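Local atomic coordinates of formate oxidase (Aspergillus oryzae, PDB entry 5ZU2), a protein that probably oxidises formate as a member of the GMC oxidoreductase family, using a bound FAD cofactor whose flavin can be converted to the 8-formyl form. Residues A[17-22]-A[213-218]. The protein carries 1 engineered substitution. Sequence-based numbering, arbitrary orientation.
Sequences AGNTVA and LFVKNK. With FAD (flavin-adenine dinucleotide), chain D.
Phe214 and Val215 press against Asn19 and Thr20 on the first helix of the Rossmann-type FAD-binding fold, helix 16-25, which follows strand 9-12 and a GxGxxG-like turn. The tight part is buried and held without a hydrogen bond between the two segments. The Phe214 ring lies flat over the helix backbone: Thr20 CA sits 3.8 Å from the ring centroid, only 8° off its normal, a CH-pi contact that a broad aromatic face is well shaped to make. Thr20 CG2 extends the cover on that face, lying 3.7 Å from Phe214 CZ. It gets there because CG2 stands anti to the backbone N, while OG1, beside that N, bonds back to Thr16 O; threonine thus gives the ring a methyl and keeps its hydroxyl satisfied inside the helix. The Asn19 carbonyl oxygen touches both Phe214 CB and Val215 CG1 at 3.4 Å. Val215, short and branched, also sets CG1 3.7 Å from Asn19 CB, while the small Ala22 CB lies more loosely, 4.2 Å from Val215 CG1. Ile35 of strand 33-36 packs against both Asn19 and Val215, joining the contact to the central parallel sheet.

Beyond Val215 the loop turns away toward solvent. There Asn217 is exposed, while Lys216 reaches a salt bridge with Glu44; the loop doubles back, and the extended Lys218 side chain bonds Phe214 O through NZ at 2.9 Å. On the cofactor side, Gly18 ends the GxGxxG-like pattern, and its lack of a side chain probably lets the helix start approach the pyrophosphate: Ala17 N donates to FAD O1P at 2.9 Å, nearly straight at 172°.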
loop_
_atom_site.group_PDB
_atom_site.type_symbol
_atom_site.label_atom_id
_atom_site.label_comp_id
_atom_site.label_asym_id
_atom_site.label_seq_id
_atom_site.Cartn_x
_atom_site.Cartn_y
_atom_site.Cartn_z
ATOM N N ALA A 17 -7.617 -6.898 1.867
ATOM C CA ALA A 17 -8.728 -7.346 1.028
ATOM C C ALA A 17 -9.392 -8.617 1.561
ATOM O O ALA A 17 -10.619 -8.787 1.422
ATOM C CB ALA A 17 -8.255 -7.594 -0.399
ATOM N N GLY A 18 -8.611 -9.504 2.177
ATOM C CA GLY A 18 -9.170 -10.764 2.623
ATOM C C GLY A 18 -10.295 -10.567 3.617
ATOM O O GLY A 18 -11.385 -11.116 3.452
ATOM N N ASN A 19 -10.061 -9.747 4.645
ATOM C CA ASN A 19 -11.129 -9.540 5.620
ATOM C C ASN A 19 -12.280 -8.747 5.016
ATOM O O ASN A 19 -13.435 -8.966 5.383
ATOM C CB ASN A 19 -10.613 -8.814 6.860
ATOM C CG ASN A 19 -9.631 -9.643 7.658
ATOM O OD1 ASN A 19 -9.614 -10.874 7.582
ATOM N ND2 ASN A 19 -8.801 -8.962 8.441
ATOM N N THR A 20 -12.003 -7.870 4.051
ATOM C CA THR A 20 -13.092 -7.173 3.374
ATOM C C THR A 20 -14.016 -8.172 2.689
ATOM O O THR A 20 -15.237 -8.153 2.900
ATOM C CB THR A 20 -12.537 -6.174 2.347
ATOM O OG1 THR A 20 -11.700 -5.202 2.992
ATOM C CG2 THR A 20 -13.675 -5.462 1.630
ATOM N N VAL A 21 -13.443 -9.074 1.883
ATOM C CA VAL A 21 -14.251 -10.084 1.209
ATOM C C VAL A 21 -14.995 -10.937 2.226
ATOM O O VAL A 21 -16.221 -11.099 2.152
ATOM C CB VAL A 21 -13.371 -10.957 0.294
ATOM C CG1 VAL A 21 -14.160 -12.177 -0.206
ATOM C CG2 VAL A 21 -12.836 -10.143 -0.856
ATOM N N ALA A 22 -14.264 -11.455 3.221
ATOM C CA ALA A 22 -14.860 -12.351 4.211
ATOM C C ALA A 22 -15.973 -11.674 5.003
ATOM O O ALA A 22 -17.008 -12.295 5.269
ATOM C CB ALA A 22 -13.783 -12.885 5.162
ATOM N N LEU A 213 -11.622 -4.787 11.424
ATOM C CA LEU A 213 -12.931 -4.269 11.769
ATOM C C LEU A 213 -14.041 -4.867 10.921
ATOM O O LEU A 213 -15.216 -4.617 11.210
ATOM C CB LEU A 213 -12.939 -2.742 11.621
ATOM C CG LEU A 213 -11.999 -2.007 12.586
ATOM C CD1 LEU A 213 -11.947 -0.505 12.263
ATOM C CD2 LEU A 213 -12.408 -2.280 14.044
ATOM N N PHE A 214 -13.696 -5.594 9.857
ATOM C CA PHE A 214 -14.677 -6.253 9.006
ATOM C C PHE A 214 -15.187 -7.570 9.575
ATOM O O PHE A 214 -16.292 -7.993 9.213
ATOM C CB PHE A 214 -14.086 -6.550 7.627
ATOM C CG PHE A 214 -14.412 -5.538 6.590
ATOM C CD1 PHE A 214 -15.633 -5.581 5.922
ATOM C CD2 PHE A 214 -13.501 -4.556 6.245
ATOM C CE1 PHE A 214 -15.939 -4.640 4.936
ATOM C CE2 PHE A 214 -13.819 -3.627 5.258
ATOM C CZ PHE A 214 -15.037 -3.663 4.616
ATOM N N VAL A 215 -14.400 -8.267 10.399
ATOM C CA VAL A 215 -14.674 -9.682 10.633
ATOM C C VAL A 215 -14.862 -10.016 12.107
ATOM O O VAL A 215 -14.849 -11.191 12.473
ATOM C CB VAL A 215 -13.582 -10.567 10.000
ATOM C CG1 VAL A 215 -13.559 -10.351 8.473
ATOM C CG2 VAL A 215 -12.226 -10.283 10.633
ATOM N N LYS A 216 -15.049 -9.018 12.958
ATOM C CA LYS A 216 -15.327 -9.260 14.368
ATOM C C LYS A 216 -16.828 -9.276 14.647
ATOM O O LYS A 216 -17.643 -8.765 13.871
ATOM C CB LYS A 216 -14.618 -8.231 15.246
ATOM C CG LYS A 216 -13.091 -8.392 15.286
ATOM C CD LYS A 216 -12.663 -9.710 15.979
ATOM C CE LYS A 216 -11.514 -9.486 16.983
ATOM N NZ LYS A 216 -11.954 -8.620 18.132
ATOM N N ASN A 217 -17.193 -9.977 15.729
ATOM C CA ASN A 217 -18.588 -10.064 16.173
ATOM C C ASN A 217 -19.464 -10.663 15.081
ATOM O O ASN A 217 -20.570 -10.189 14.811
ATOM C CB ASN A 217 -19.127 -8.687 16.586
ATOM C CG ASN A 217 -18.343 -8.071 17.726
ATOM O OD1 ASN A 217 -17.946 -8.755 18.675
ATOM N ND2 ASN A 217 -18.080 -6.774 17.619
ATOM N N LYS A 218 -18.966 -11.710 14.429
ATOM C CA LYS A 218 -19.726 -12.385 13.382
ATOM C C LYS A 218 -19.605 -13.885 13.588
ATOM O O LYS A 218 -18.604 -14.504 13.191
ATOM C CB LYS A 218 -19.247 -11.941 12.005
ATOM C CG LYS A 218 -19.551 -10.461 11.803
ATOM C CD LYS A 218 -19.204 -9.935 10.449
ATOM C CE LYS A 218 -19.232 -8.409 10.471
ATOM N NZ LYS A 218 -19.144 -7.867 9.078
HETATM P PA FAD D . -2.049 -7.667 3.043
HETATM O O1A FAD D . -0.611 -7.636 3.305
HETATM O O2A FAD D . -2.844 -6.562 3.725
HETATM O O5B FAD D . -2.711 -9.091 3.480
HETATM C C5B FAD D . -2.032 -10.350 3.267
HETATM C C4B FAD D . -2.367 -11.244 4.437
HETATM O O4B FAD D . -2.045 -12.621 4.122
HETATM C C3B FAD D . -1.641 -10.915 5.744
HETATM O O3B FAD D . -2.513 -10.969 6.868
HETATM C C2B FAD D . -0.594 -12.025 5.843
HETATM O O2B FAD D . -0.186 -12.320 7.183
HETATM C C1B FAD D . -1.351 -13.187 5.208
HETATM N N9A FAD D . -0.475 -14.239 4.704
HETATM C C8A FAD D . 0.532 -14.068 3.796
HETATM N N7A FAD D . 1.178 -15.168 3.501
HETATM C C5A FAD D . 0.576 -16.129 4.293
HETATM C C6A FAD D . 0.813 -17.509 4.449
HETATM N N6A FAD D . 1.770 -18.172 3.789
HETATM N N1A FAD D . 0.017 -18.190 5.308
HETATM C C2A FAD D . -0.934 -17.521 5.964
HETATM N N3A FAD D . -1.243 -16.223 5.906
HETATM C C4A FAD D . -0.444 -15.574 5.047
HETATM N N1 FAD D . -1.284 2.164 1.638
HETATM C C2 FAD D . -1.930 3.367 1.631
HETATM O O2 FAD D . -2.905 3.572 0.894
HETATM N N3 FAD D . -1.489 4.395 2.475
HETATM C C4 FAD D . -0.411 4.329 3.358
HETATM O O4 FAD D . -0.103 5.306 4.046
HETATM C C4X FAD D . 0.261 3.033 3.352
HETATM N N5 FAD D . 1.293 2.870 4.147
HETATM C C5X FAD D . 1.930 1.644 4.142
HETATM C C6 FAD D . 3.014 1.454 5.007
HETATM C C7 FAD D . 3.684 0.238 5.061
HETATM C C7M FAD D . 4.857 0.076 6.001
HETATM C C8 FAD D . 3.256 -0.820 4.236
HETATM C C8M FAD D . 3.953 -2.151 4.268
HETATM C C9 FAD D . 2.166 -0.639 3.382
HETATM C C9A FAD D . 1.501 0.583 3.327
HETATM N N10 FAD D . 0.378 0.801 2.491
HETATM C C10 FAD D . -0.255 2.014 2.467
HETATM C "C1'" FAD D . -0.081 -0.228 1.558
HETATM C "C2'" FAD D . -1.303 -0.999 2.017
HETATM O "O2'" FAD D . -1.266 -1.186 3.430
HETATM C "C3'" FAD D . -1.277 -2.365 1.329
HETATM O "O3'" FAD D . -1.039 -2.214 -0.068
HETATM C "C4'" FAD D . -2.517 -3.233 1.522
HETATM O "O4'" FAD D . -2.787 -3.337 2.923
HETATM C "C5'" FAD D . -2.311 -4.570 0.844
HETATM O "O5'" FAD D . -3.453 -5.409 1.107
HETATM P P FAD D . -3.485 -6.913 0.670
HETATM O O1P FAD D . -4.809 -7.440 1.227
HETATM O O2P FAD D . -3.187 -6.961 -0.800
HETATM O O3P FAD D . -2.300 -7.581 1.480
#